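Local structure of Baccell_00875 (Bacteroides cellulosilyticus DSM 14838, 5NO8) at residues Tyr70-Gly75 / Glu125-Thr130; Glu107-Ile112 / Glu135-Tyr140; Leu220-Leu225 / Glu231-Glu236. The protein is a polysaccharide lyase that probably removes L-rhamnose caps, likely attached to glucuronic acid, from complex arabinogalactan proteins. All blocks are in the same frame, centred on the assembly; numbering follows the deposited sequence.

Overall arrangement
The three contacts lie on one side of the chain's centre, in its beta-rich N-terminal part. Contact 1 ties a loop to strand 122-131. Contacts 2 and 3 each join two facing sheets. Centres of contacts 1 and 3 are about 10 Å apart, those of 2 and 3 about 11 Å, and those of 1 and 2 about 14 Å. Strand 122-131 runs between strands 110-119 and 232-242, so one antiparallel sheet reaches all three. Tyr127 N lies 2.7 Å from Leu235 O, and Thr130 N lies 2.9 Å from Arg111 O; both are probable hydrogen bonds. In the other sheet, Leu139 N probably bonds Leu225 O at 2.8 Å. Phe129 packs on both Ile112 and Leu222.

Contact 1: Tyr70-Gly75 / Glu125-Thr130; sequences YGWGLG and EEYSFT
Trp72 and Glu125 make the one hydrogen bond between the loop 70-75 and the strand 125-130. Trp72 NE1 donates to Glu125 OE1 at 3.0 Å, almost straight at 177°. The oxygen sits in the indole plane, at the ring edge. The indole reaches it because CG of Trp72 lies opposite the backbone N (chi1 178°). Tyr127 OH donates to the same Glu125 OE1 at 2.8 Å. The two donors meet this oxygen from opposite faces of the carboxylate. Trp237 NE1 also bonds OE1, and Arg116 forms a salt bridge with OE2, which would probably offset the buried charge. Without its carboxylate, as with an alanine at Glu125, the indole N-H and the tyrosine hydroxyl would probably lose their shared acceptor, and Arg116 this counter-charge.

The remaining contact is van der Waals. Tyr127 OH lies 3.6 Å from Gly73 CA, and the carbonyl oxygen of Gly73 lies at the tyrosine ring edge, 3.8 Å from Tyr127 CE2. Trp90 NE1 hydrogen-bonds this same oxygen. Gly73 is the third residue of a type II turn, Gly71 to Leu74, closed by Leu74 N to Gly71 O. Its positive phi suits glycine: a CB here would be jammed against the carbonyl O of Trp72.

The turn leads into strand 75-81, while strand 122-131 belongs to the antiparallel sheet. Tyr127 also packs against Val144 of strand 137-145, in the facing sheet.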
ATOM      1  N   TYR A  70     -11.868  21.458   6.250  1.00 14.56           N
ATOM      2  CA  TYR A  70     -11.748  20.098   5.698  1.00 15.50           C
ATOM      3  C   TYR A  70     -13.013  19.254   5.747  1.00 14.89           C
ATOM      4  O   TYR A  70     -12.987  18.052   5.432  1.00 15.21           O
ATOM      5  CB  TYR A  70     -10.632  19.339   6.423  1.00 14.83           C
ATOM      6  CG  TYR A  70      -9.252  19.823   6.101  1.00 15.36           C
ATOM      7  CD1 TYR A  70      -8.778  19.778   4.782  1.00 15.43           C
ATOM      8  CD2 TYR A  70      -8.391  20.259   7.085  1.00 15.75           C
ATOM      9  CE1 TYR A  70      -7.505  20.203   4.468  1.00 14.98           C
ATOM     10  CE2 TYR A  70      -7.095  20.686   6.778  1.00 15.77           C
ATOM     11  CZ  TYR A  70      -6.663  20.634   5.467  1.00 15.16           C
ATOM     12  OH  TYR A  70      -5.405  21.018   5.154  1.00 16.45           O
ATOM     13  N   GLY A  71     -14.131  19.860   6.117  1.00 15.47           N
ATOM     14  CA  GLY A  71     -15.402  19.154   6.128  1.00 14.51           C
ATOM     15  C   GLY A  71     -15.752  18.509   4.791  1.00 14.13           C
ATOM     16  O   GLY A  71     -15.504  19.077   3.736  1.00 15.27           O
ATOM     17  N   TRP A  72     -16.342  17.329   4.863  1.00 14.11           N
ATOM     18  CA  TRP A  72     -16.818  16.603   3.678  1.00 14.07           C
ATOM     19  C   TRP A  72     -17.721  17.490   2.848  1.00 14.20           C
ATOM     20  O   TRP A  72     -18.732  18.049   3.348  1.00 15.52           O
ATOM     21  CB  TRP A  72     -17.593  15.358   4.115  1.00 14.14           C
ATOM     22  CG  TRP A  72     -18.169  14.575   3.013  1.00 14.88           C
ATOM     23  CD1 TRP A  72     -19.174  14.960   2.178  1.00 15.36           C
ATOM     24  CD2 TRP A  72     -17.823  13.253   2.632  1.00 16.12           C
ATOM     25  NE1 TRP A  72     -19.468  13.967   1.293  1.00 16.46           N
ATOM     26  CE2 TRP A  72     -18.666  12.896   1.566  1.00 16.08           C
ATOM     27  CE3 TRP A  72     -16.898  12.316   3.103  1.00 16.45           C
ATOM     28  CZ2 TRP A  72     -18.566  11.670   0.915  1.00 16.52           C
ATOM     29  CZ3 TRP A  72     -16.828  11.083   2.470  1.00 16.89           C
ATOM     30  CH2 TRP A  72     -17.641  10.778   1.391  1.00 16.74           C
ATOM     31  N   GLY A  73     -17.397  17.641   1.569  1.00 12.86           N
ATOM     32  CA  GLY A  73     -18.238  18.445   0.693  1.00 13.70           C
ATOM     33  C   GLY A  73     -17.739  19.850   0.457  1.00 13.56           C
ATOM     34  O   GLY A  73     -18.212  20.526  -0.478  1.00 15.52           O
ATOM     35  N   LEU A  74     -16.800  20.306   1.282  1.00 12.89           N
ATOM     36  CA  LEU A  74     -16.056  21.499   1.014  1.00 12.30           C
ATOM     37  C   LEU A  74     -14.965  21.160   0.009  1.00 12.36           C
ATOM     38  O   LEU A  74     -14.769  19.995  -0.345  1.00 12.70           O
ATOM     39  CB  LEU A  74     -15.493  22.125   2.277  1.00 12.55           C
ATOM     40  CG  LEU A  74     -16.557  22.434   3.343  1.00 13.36           C
ATOM     41  CD1 LEU A  74     -15.862  23.108   4.511  1.00 14.12           C
ATOM     42  CD2 LEU A  74     -17.723  23.256   2.798  1.00 13.95           C
ATOM     43  N   GLY A  75     -14.309  22.176  -0.510  1.00 11.66           N
ATOM     44  CA  GLY A  75     -13.299  21.912  -1.544  1.00 12.12           C
ATOM     45  C   GLY A  75     -12.629  23.159  -2.016  1.00 12.42           C
ATOM     46  O   GLY A  75     -12.682  24.200  -1.353  1.00 12.17           O
ATOM     47  N   GLU A 125     -25.366  12.675  -3.621  1.00 15.69           N
ATOM     48  CA  GLU A 125     -24.930  14.061  -3.657  1.00 16.15           C
ATOM     49  C   GLU A 125     -24.635  14.474  -5.070  1.00 16.55           C
ATOM     50  O   GLU A 125     -23.928  13.756  -5.779  1.00 15.27           O
ATOM     51  CB  GLU A 125     -23.646  14.233  -2.865  1.00 17.31           C
ATOM     52  CG  GLU A 125     -23.717  13.778  -1.438  1.00 17.47           C
ATOM     53  CD  GLU A 125     -22.617  14.440  -0.632  1.00 19.84           C
ATOM     54  OE1 GLU A 125     -21.420  14.153  -0.915  1.00 19.60           O
ATOM     55  OE2 GLU A 125     -22.921  15.318   0.225  1.00 20.55           O
ATOM     56  N   GLU A 126     -25.164  15.627  -5.466  1.00 15.84           N
ATOM     57  CA  GLU A 126     -24.914  16.197  -6.785  1.00 18.64           C
ATOM     58  C   GLU A 126     -24.210  17.535  -6.565  1.00 18.09           C
ATOM     59  O   GLU A 126     -24.735  18.385  -5.848  1.00 17.54           O
ATOM     60  CB  GLU A 126     -26.240  16.360  -7.505  1.00 22.92           C
ATOM     61  CG  GLU A 126     -26.181  16.841  -8.940  1.00 29.28           C
ATOM     62  CD  GLU A 126     -27.578  17.168  -9.483  1.00 32.95           C
ATOM     63  OE1 GLU A 126     -28.555  16.423  -9.216  1.00 38.53           O
ATOM     64  OE2 GLU A 126     -27.692  18.201 -10.154  1.00 41.59           O
ATOM     65  N   TYR A 127     -23.016  17.681  -7.137  1.00 15.82           N
ATOM     66  CA  TYR A 127     -22.223  18.912  -7.105  1.00 17.09           C
ATOM     67  C   TYR A 127     -22.291  19.513  -8.508  1.00 19.30           C
ATOM     68  O   TYR A 127     -22.046  18.808  -9.500  1.00 20.63           O
ATOM     69  CB  TYR A 127     -20.753  18.639  -6.767  1.00 17.20           C
ATOM     70  CG  TYR A 127     -20.520  18.045  -5.415  1.00 17.01           C
ATOM     71  CD1 TYR A 127     -20.789  16.706  -5.176  1.00 17.35           C
ATOM     72  CD2 TYR A 127     -20.009  18.799  -4.371  1.00 17.06           C
ATOM     73  CE1 TYR A 127     -20.585  16.145  -3.930  1.00 18.10           C
ATOM     74  CE2 TYR A 127     -19.797  18.247  -3.130  1.00 17.52           C
ATOM     75  CZ  TYR A 127     -20.109  16.919  -2.902  1.00 18.58           C
ATOM     76  OH  TYR A 127     -19.911  16.349  -1.653  1.00 20.64           O
ATOM     77  N   SER A 128     -22.675  20.778  -8.629  1.00 18.31           N
ATOM     78  CA  SER A 128     -22.608  21.421  -9.912  1.00 18.45           C
ATOM     79  C   SER A 128     -21.739  22.650  -9.774  1.00 17.74           C
ATOM     80  O   SER A 128     -21.893  23.402  -8.801  1.00 17.06           O
ATOM     81  CB  SER A 128     -23.991  21.767 -10.428  1.00 21.56           C
ATOM     82  OG  SER A 128     -24.601  22.623  -9.526  1.00 26.08           O
ATOM     83  N   PHE A 129     -20.861  22.840 -10.749  1.00 14.94           N
ATOM     84  CA  PHE A 129     -19.934  23.963 -10.796  1.00 15.41           C
ATOM     85  C   PHE A 129     -20.324  24.770 -12.012  1.00 15.34           C
ATOM     86  O   PHE A 129     -20.252  24.259 -13.133  1.00 14.63           O
ATOM     87  CB  PHE A 129     -18.505  23.466 -10.929  1.00 14.68           C
ATOM     88  CG  PHE A 129     -18.065  22.600  -9.793  1.00 14.91           C
ATOM     89  CD1 PHE A 129     -18.422  21.260  -9.751  1.00 14.92           C
ATOM     90  CD2 PHE A 129     -17.342  23.128  -8.738  1.00 15.71           C
ATOM     91  CE1 PHE A 129     -18.041  20.464  -8.710  1.00 15.48           C
ATOM     92  CE2 PHE A 129     -16.966  22.328  -7.666  1.00 15.76           C
ATOM     93  CZ  PHE A 129     -17.324  20.995  -7.650  1.00 15.57           C
ATOM     94  N   THR A 130     -20.748  26.016 -11.808  1.00 14.35           N
ATOM     95  CA  THR A 130     -21.233  26.846 -12.904  1.00 15.21           C
ATOM     96  C   THR A 130     -20.418  28.126 -13.024  1.00 14.54           C
ATOM     97  O   THR A 130     -20.180  28.786 -12.034  1.00 13.75           O
ATOM     98  CB  THR A 130     -22.723  27.203 -12.723  1.00 16.89           C
ATOM     99  OG1 THR A 130     -23.460  25.986 -12.518  1.00 17.77           O
ATOM    100  CG2 THR A 130     -23.258  27.936 -13.944  1.00 17.99           C
TER

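Contact 2: Glu107-Ile112 / Glu135-Tyr140; sequences EGDIRI and EPVSLY
Ile110 packs against Val137 and Leu139 with the outer part of its side chain. Its CD1 lies 3.8 Å from Val137 CG2, and these two side chains slide past each other in opposite directions. Leu139 and Ile110 reach toward each other tip to tip, with Leu139 CD2 4.0 Å from Ile110 CG1 and nearly as close to Ile110 CD1. The torsions explain the reach. CG1 of Ile110 is set opposite the carbonyl carbon (chi1 -52°), which sends the longer branch across to Val137 and Leu139. CG2, beside the carbonyl carbon, packs on the carbonyl O of Thr130.

Asp109 stands beside this cluster. Its OD2 is 3.8 Å from Val137 CG1, a touch between a polar atom and a methyl group. Lys81 NZ forms a salt bridge with the same oxygen. One water bridges the segments: it accepts from Glu135 N at 3.1 Å and gives a weak bond to Asp109 OD2 at 3.0 Å.

Ile110 closes a type II' turn that begins at Glu107. The turn joins strands 102-107 and 110-119 as a beta hairpin. Gly108 takes the positive phi of its second position. Strand 137-145 belongs to the facing sheet, so the three apolar side chains meet between two layers of strands. Phe77 and Val79 of strand 75-81 add to the same packing.

No direct hydrogen bond crosses from one segment to the other. The layers meet here through methyl and methylene groups, with the charge kept at the turn, where Lys81 and a water can meet it.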
ATOM      1  N   GLU A 107     -17.904  31.541  -5.309  1.00 15.45           N
ATOM      2  CA  GLU A 107     -16.498  31.860  -5.113  1.00 16.20           C
ATOM      3  C   GLU A 107     -16.010  32.468  -6.411  1.00 15.44           C
ATOM      4  O   GLU A 107     -15.729  31.755  -7.404  1.00 14.48           O
ATOM      5  CB  GLU A 107     -15.707  30.604  -4.745  1.00 17.43           C
ATOM      6  CG  GLU A 107     -16.153  29.901  -3.458  1.00 19.42           C
ATOM      7  CD  GLU A 107     -16.038  30.738  -2.202  1.00 22.26           C
ATOM      8  OE1 GLU A 107     -15.135  31.603  -2.134  1.00 23.78           O
ATOM      9  OE2 GLU A 107     -16.843  30.489  -1.261  1.00 25.90           O
ATOM     10  N   GLY A 108     -15.964  33.798  -6.429  1.00 15.89           N
ATOM     11  CA  GLY A 108     -15.627  34.514  -7.654  1.00 16.84           C
ATOM     12  C   GLY A 108     -16.717  34.258  -8.680  1.00 16.51           C
ATOM     13  O   GLY A 108     -17.917  34.367  -8.378  1.00 16.72           O
ATOM     14  N   ASP A 109     -16.303  33.886  -9.891  1.00 17.28           N
ATOM     15  CA  ASP A 109     -17.244  33.549 -10.959  1.00 17.77           C
ATOM     16  C   ASP A 109     -17.950  32.202 -10.764  1.00 17.25           C
ATOM     17  O   ASP A 109     -18.884  31.901 -11.481  1.00 16.57           O
ATOM     18  CB  ASP A 109     -16.508  33.457 -12.306  1.00 19.63           C
ATOM     19  CG  ASP A 109     -15.937  34.785 -12.764  1.00 22.21           C
ATOM     20  OD1 ASP A 109     -16.648  35.806 -12.625  1.00 22.65           O
ATOM     21  OD2 ASP A 109     -14.784  34.793 -13.262  1.00 23.05           O
ATOM     22  N   ILE A 110     -17.477  31.389  -9.833  1.00 16.00           N
ATOM     23  CA  ILE A 110     -17.923  29.991  -9.761  1.00 15.61           C
ATOM     24  C   ILE A 110     -18.989  29.774  -8.705  1.00 14.60           C
ATOM     25  O   ILE A 110     -18.772  30.013  -7.526  1.00 14.03           O
ATOM     26  CB  ILE A 110     -16.745  29.032  -9.524  1.00 15.41           C
ATOM     27  CG1 ILE A 110     -15.629  29.274 -10.560  1.00 16.68           C
ATOM     28  CG2 ILE A 110     -17.201  27.585  -9.585  1.00 15.95           C
ATOM     29  CD1 ILE A 110     -16.122  29.155 -11.981  1.00 17.15           C
ATOM     30  N   ARG A 111     -20.118  29.255  -9.153  1.00 14.94           N
ATOM     31  CA  ARG A 111     -21.188  28.805  -8.279  1.00 16.02           C
ATOM     32  C   ARG A 111     -20.998  27.322  -8.028  1.00 15.62           C
ATOM     33  O   ARG A 111     -20.869  26.563  -9.012  1.00 15.77           O
ATOM     34  CB  ARG A 111     -22.497  29.046  -9.002  1.00 17.92           C
ATOM     35  CG  ARG A 111     -23.763  28.756  -8.243  1.00 20.35           C
ATOM     36  CD  ARG A 111     -24.908  29.107  -9.204  1.00 22.44           C
ATOM     37  NE  ARG A 111     -26.240  29.115  -8.620  1.00 26.06           N
ATOM     38  CZ  ARG A 111     -27.139  28.120  -8.698  1.00 27.21           C
ATOM     39  NH1 ARG A 111     -28.346  28.285  -8.141  1.00 25.47           N
ATOM     40  NH2 ARG A 111     -26.836  26.953  -9.281  1.00 26.42           N
ATOM     41  N   ILE A 112     -20.979  26.926  -6.761  1.00 13.90           N
ATOM     42  CA  ILE A 112     -20.918  25.521  -6.361  1.00 14.54           C
ATOM     43  C   ILE A 112     -22.216  25.187  -5.657  1.00 14.61           C
ATOM     44  O   ILE A 112     -22.503  25.739  -4.594  1.00 14.06           O
ATOM     45  CB  ILE A 112     -19.737  25.195  -5.428  1.00 15.27           C
ATOM     46  CG1 ILE A 112     -18.397  25.696  -6.003  1.00 16.75           C
ATOM     47  CG2 ILE A 112     -19.657  23.702  -5.204  1.00 16.58           C
ATOM     48  CD1 ILE A 112     -17.940  27.044  -5.480  1.00 17.46           C
ATOM     49  N   GLU A 135     -16.765  35.931 -18.830  1.00 21.27           N
ATOM     50  CA  GLU A 135     -15.728  35.347 -19.687  1.00 19.83           C
ATOM     51  C   GLU A 135     -15.547  33.863 -19.370  1.00 18.79           C
ATOM     52  O   GLU A 135     -15.874  33.429 -18.270  1.00 17.74           O
ATOM     53  CB  GLU A 135     -14.370  36.068 -19.481  1.00 20.94           C
ATOM     54  N   PRO A 136     -15.027  33.087 -20.339  1.00 18.94           N
ATOM     55  CA  PRO A 136     -14.654  31.706 -20.026  1.00 17.90           C
ATOM     56  C   PRO A 136     -13.591  31.633 -18.922  1.00 16.72           C
ATOM     57  O   PRO A 136     -12.749  32.514 -18.817  1.00 15.91           O
ATOM     58  CB  PRO A 136     -14.110  31.150 -21.360  1.00 19.49           C
ATOM     59  CG  PRO A 136     -14.534  32.140 -22.409  1.00 21.00           C
ATOM     60  CD  PRO A 136     -14.687  33.458 -21.727  1.00 20.12           C
ATOM     61  N   VAL A 137     -13.682  30.591 -18.103  1.00 14.83           N
ATOM     62  CA  VAL A 137     -12.694  30.318 -17.072  1.00 15.24           C
ATOM     63  C   VAL A 137     -12.165  28.900 -17.251  1.00 15.07           C
ATOM     64  O   VAL A 137     -12.882  28.006 -17.726  1.00 14.91           O
ATOM     65  CB  VAL A 137     -13.272  30.462 -15.652  1.00 16.64           C
ATOM     66  CG1 VAL A 137     -13.842  31.874 -15.450  1.00 18.27           C
ATOM     67  CG2 VAL A 137     -14.345  29.430 -15.358  1.00 17.41           C
ATOM     68  N   SER A 138     -10.906  28.709 -16.855  1.00 14.20           N
ATOM     69  CA  SER A 138     -10.315  27.384 -16.718  1.00 14.24           C
ATOM     70  C   SER A 138     -10.168  27.098 -15.230  1.00 13.73           C
ATOM     71  O   SER A 138      -9.789  27.981 -14.464  1.00 14.51           O
ATOM     72  CB  SER A 138      -8.983  27.301 -17.421  1.00 15.14           C
ATOM     73  OG  SER A 138      -9.121  27.460 -18.822  1.00 15.47           O
ATOM     74  N   LEU A 139     -10.562  25.918 -14.798  1.00 13.25           N
ATOM     75  CA  LEU A 139     -10.408  25.521 -13.403  1.00 13.89           C
ATOM     76  C   LEU A 139      -9.384  24.402 -13.364  1.00 13.39           C
ATOM     77  O   LEU A 139      -9.534  23.420 -14.096  1.00 13.77           O
ATOM     78  CB  LEU A 139     -11.729  25.006 -12.807  1.00 15.18           C
ATOM     79  CG  LEU A 139     -12.902  26.023 -12.837  1.00 17.00           C
ATOM     80  CD1 LEU A 139     -14.142  25.458 -12.159  1.00 18.36           C
ATOM     81  CD2 LEU A 139     -12.473  27.345 -12.198  1.00 17.55           C
ATOM     82  N   TYR A 140      -8.369  24.553 -12.524  1.00 12.06           N
ATOM     83  CA  TYR A 140      -7.364  23.551 -12.338  1.00 12.55           C
ATOM     84  C   TYR A 140      -7.358  23.112 -10.877  1.00 13.31           C
ATOM     85  O   TYR A 140      -7.710  23.891  -9.976  1.00 12.38           O
ATOM     86  CB  TYR A 140      -6.011  24.123 -12.695  1.00 12.67           C
ATOM     87  CG  TYR A 140      -5.821  24.499 -14.125  1.00 12.98           C
ATOM     88  CD1 TYR A 140      -5.376  23.552 -15.057  1.00 13.86           C
ATOM     89  CD2 TYR A 140      -6.083  25.778 -14.587  1.00 12.95           C
ATOM     90  CE1 TYR A 140      -5.159  23.899 -16.365  1.00 13.27           C
ATOM     91  CE2 TYR A 140      -5.881  26.128 -15.914  1.00 12.78           C
ATOM     92  CZ  TYR A 140      -5.427  25.164 -16.797  1.00 14.03           C
ATOM     93  OH  TYR A 140      -5.185  25.490 -18.098  1.00 14.39           O
TER
HETATM   94  O   HOH W   1     -15.758  35.019 -16.081  1.00 28.34           O

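Contact 3: Leu220-Leu225 / Glu231-Glu236; sequences LDLPDL and ESYSLE
The Tyr233 ring is the main bump, and Leu222, Pro223 and Leu225 shape the hollow that takes it. Leu225 lays a methyl group over one face of the ring. Its CD2 is 3.8 Å from the ring centroid and 19° off the normal, a CH-pi contact. The methyl is displaced toward the rim, and Leu225 CD2 is 3.6 Å from Tyr233 CD1. The second methyl of Leu225, CD1, is 3.7 Å from Tyr233 CB. Both methyls lie on the same side of the ring, CD2 over the ring and CD1 nearer its root.

Leu222 approaches another part of the ring obliquely. Its CD2 lies 3.8 Å from Tyr233 CE2. At the far end of the ring, Pro223 crosses the tyrosine at about a right angle. Pro223 CD is 3.5 Å from Tyr233 OH, and CG is nearly as close, so the edge of the pyrrolidine ring borders the hydroxyl. With CG of Tyr233 opposite the backbone N (chi1 -177°), the ring reaches across to the three residues.

This is packing across a beta sandwich. Strand 232-242 belongs to the antiparallel sheet. The segment 220-225 runs from strand 217-221 toward strand 225-227, and both of these pair with strand 137-145 in the facing sheet. Ser232 and Ser234 point away from segment 220-225.

Leu235, two residues on, sends its side chain to the same interior as Tyr233. The two methyls of Leu222 fork between them. One meets the ring, and on the other side Leu222 CD1 rests 4.0 Å from Leu235 CD2.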
ATOM      1  N   LEU A 220     -10.768  14.321  -3.287  1.00 12.64           N
ATOM      2  CA  LEU A 220     -10.953  13.690  -4.598  1.00 12.59           C
ATOM      3  C   LEU A 220     -10.877  14.766  -5.694  1.00 13.13           C
ATOM      4  O   LEU A 220     -11.631  15.754  -5.653  1.00 13.39           O
ATOM      5  CB  LEU A 220     -12.275  12.930  -4.637  1.00 13.16           C
ATOM      6  CG  LEU A 220     -12.407  11.799  -3.605  1.00 13.32           C
ATOM      7  CD1 LEU A 220     -13.687  11.042  -3.838  1.00 14.19           C
ATOM      8  CD2 LEU A 220     -11.237  10.809  -3.588  1.00 14.54           C
ATOM      9  N   ASP A 221      -9.999  14.553  -6.678  1.00 12.51           N
ATOM     10  CA  ASP A 221      -9.786  15.500  -7.760  1.00 13.33           C
ATOM     11  C   ASP A 221     -10.706  15.265  -8.941  1.00 12.61           C
ATOM     12  O   ASP A 221     -10.767  14.169  -9.479  1.00 13.32           O
ATOM     13  CB  ASP A 221      -8.345  15.438  -8.266  1.00 14.13           C
ATOM     14  CG  ASP A 221      -7.332  15.795  -7.207  1.00 15.99           C
ATOM     15  OD1 ASP A 221      -7.508  16.835  -6.529  1.00 20.13           O
ATOM     16  OD2 ASP A 221      -6.348  15.052  -7.051  1.00 15.53           O
ATOM     17  N   LEU A 222     -11.400  16.314  -9.342  1.00 12.34           N
ATOM     18  CA  LEU A 222     -12.202  16.327 -10.543  1.00 12.77           C
ATOM     19  C   LEU A 222     -11.260  16.575 -11.732  1.00 12.51           C
ATOM     20  O   LEU A 222     -10.103  17.011 -11.544  1.00 12.39           O
ATOM     21  CB  LEU A 222     -13.259  17.457 -10.476  1.00 13.01           C
ATOM     22  CG  LEU A 222     -14.475  17.162  -9.617  1.00 13.51           C
ATOM     23  CD1 LEU A 222     -14.131  17.039  -8.150  1.00 14.14           C
ATOM     24  CD2 LEU A 222     -15.558  18.228  -9.853  1.00 14.95           C
ATOM     25  N   PRO A 223     -11.745  16.329 -12.960  1.00 13.95           N
ATOM     26  CA  PRO A 223     -10.960  16.762 -14.101  1.00 14.00           C
ATOM     27  C   PRO A 223     -10.714  18.266 -14.086  1.00 14.15           C
ATOM     28  O   PRO A 223     -11.531  19.027 -13.532  1.00 14.04           O
ATOM     29  CB  PRO A 223     -11.841  16.382 -15.311  1.00 14.46           C
ATOM     30  CG  PRO A 223     -12.808  15.377 -14.772  1.00 14.87           C
ATOM     31  CD  PRO A 223     -13.059  15.803 -13.371  1.00 14.22           C
ATOM     32  N   ASP A 224      -9.609  18.700 -14.687  1.00 14.30           N
ATOM     33  CA  ASP A 224      -9.459  20.115 -14.976  1.00 15.25           C
ATOM     34  C   ASP A 224     -10.559  20.502 -15.979  1.00 15.27           C
ATOM     35  O   ASP A 224     -10.925  19.704 -16.841  1.00 14.56           O
ATOM     36  CB  ASP A 224      -8.058  20.427 -15.486  1.00 17.29           C
ATOM     37  CG  ASP A 224      -6.968  20.260 -14.395  1.00 18.24           C
ATOM     38  OD1 ASP A 224      -7.188  20.352 -13.146  1.00 17.54           O
ATOM     39  OD2 ASP A 224      -5.804  20.072 -14.811  1.00 20.95           O
ATOM     40  N   LEU A 225     -11.105  21.705 -15.836  1.00 14.46           N
ATOM     41  CA  LEU A 225     -12.331  22.101 -16.537  1.00 15.47           C
ATOM     42  C   LEU A 225     -12.103  23.399 -17.314  1.00 15.03           C
ATOM     43  O   LEU A 225     -11.223  24.225 -16.973  1.00 14.33           O
ATOM     44  CB  LEU A 225     -13.495  22.321 -15.549  1.00 15.71           C
ATOM     45  CG  LEU A 225     -13.866  21.200 -14.577  1.00 16.10           C
ATOM     46  CD1 LEU A 225     -14.914  21.601 -13.562  1.00 16.30           C
ATOM     47  CD2 LEU A 225     -14.333  20.012 -15.386  1.00 16.78           C
ATOM     48  N   GLU A 231     -21.980  27.793 -18.479  1.00 16.80           N
ATOM     49  CA  GLU A 231     -21.750  26.357 -18.566  1.00 17.21           C
ATOM     50  C   GLU A 231     -21.471  25.778 -17.206  1.00 15.46           C
ATOM     51  O   GLU A 231     -20.909  26.465 -16.331  1.00 15.05           O
ATOM     52  CB  GLU A 231     -20.560  26.015 -19.444  1.00 19.21           C
ATOM     53  CG  GLU A 231     -20.804  26.220 -20.919  1.00 23.85           C
ATOM     54  CD  GLU A 231     -19.729  25.593 -21.801  1.00 27.61           C
ATOM     55  OE1 GLU A 231     -20.091  25.400 -22.983  1.00 32.39           O
ATOM     56  OE2 GLU A 231     -18.557  25.300 -21.348  1.00 25.20           O
ATOM     57  N   SER A 232     -21.834  24.511 -17.040  0.50 15.56           N
ATOM     58  CA  SER A 232     -21.698  23.824 -15.791  0.50 15.82           C
ATOM     59  C   SER A 232     -20.922  22.528 -15.997  0.50 14.99           C
ATOM     60  O   SER A 232     -20.769  22.053 -17.132  0.50 14.20           O
ATOM     61  CB  SER A 232     -23.081  23.531 -15.211  0.50 17.24           C
ATOM     62  OG  SER A 232     -23.000  23.298 -13.824  0.50 19.26           O
ATOM     63  N   TYR A 233     -20.363  22.038 -14.897  1.00 14.03           N
ATOM     64  CA  TYR A 233     -19.875  20.662 -14.769  1.00 14.42           C
ATOM     65  C   TYR A 233     -20.596  20.036 -13.577  1.00 14.36           C
ATOM     66  O   TYR A 233     -20.720  20.672 -12.514  1.00 14.31           O
ATOM     67  CB  TYR A 233     -18.385  20.657 -14.534  1.00 14.01           C
ATOM     68  CG  TYR A 233     -17.833  19.252 -14.469  1.00 14.25           C
ATOM     69  CD1 TYR A 233     -17.631  18.525 -15.643  1.00 15.77           C
ATOM     70  CD2 TYR A 233     -17.568  18.644 -13.254  1.00 15.11           C
ATOM     71  CE1 TYR A 233     -17.141  17.216 -15.607  1.00 16.15           C
ATOM     72  CE2 TYR A 233     -17.088  17.325 -13.201  1.00 15.35           C
ATOM     73  CZ  TYR A 233     -16.858  16.635 -14.393  1.00 15.36           C
ATOM     74  OH  TYR A 233     -16.389  15.338 -14.368  1.00 16.19           O
ATOM     75  N   SER A 234     -21.081  18.807 -13.749  0.50 14.67           N
ATOM     76  CA  SER A 234     -21.757  18.087 -12.686  0.50 15.70           C
ATOM     77  C   SER A 234     -21.020  16.812 -12.275  0.50 15.14           C
ATOM     78  O   SER A 234     -20.565  16.031 -13.107  0.50 14.82           O
ATOM     79  CB  SER A 234     -23.196  17.722 -13.053  0.50 17.30           C
ATOM     80  OG  SER A 234     -23.304  17.398 -14.422  0.50 19.56           O
ATOM     81  N   LEU A 235     -20.949  16.624 -10.972  1.00 14.87           N
ATOM     82  CA  LEU A 235     -20.412  15.416 -10.374  1.00 14.83           C
ATOM     83  C   LEU A 235     -21.503  14.894  -9.446  1.00 16.25           C
ATOM     84  O   LEU A 235     -22.046  15.650  -8.641  1.00 14.87           O
ATOM     85  CB  LEU A 235     -19.189  15.749  -9.581  1.00 16.59           C
ATOM     86  CG  LEU A 235     -18.628  14.671  -8.659  1.00 16.94           C
ATOM     87  CD1 LEU A 235     -17.935  13.594  -9.464  1.00 17.27           C
ATOM     88  CD2 LEU A 235     -17.713  15.281  -7.615  1.00 18.61           C
ATOM     89  N   GLU A 236     -21.769  13.590  -9.526  1.00 14.82           N
ATOM     90  CA  GLU A 236     -22.722  12.974  -8.647  1.00 15.37           C
ATOM     91  C   GLU A 236     -22.122  11.675  -8.109  1.00 15.17           C
ATOM     92  O   GLU A 236     -21.472  10.931  -8.837  1.00 14.38           O
ATOM     93  CB  GLU A 236     -24.017  12.698  -9.409  1.00 17.64           C
ATOM     94  CG  GLU A 236     -25.108  12.045  -8.585  1.00 20.08           C
ATOM     95  CD  GLU A 236     -26.288  11.584  -9.430  1.00 24.12           C
ATOM     96  OE1 GLU A 236     -27.342  12.241  -9.335  1.00 27.99           O
ATOM     97  OE2 GLU A 236     -26.164  10.590 -10.196  1.00 28.03           O
TER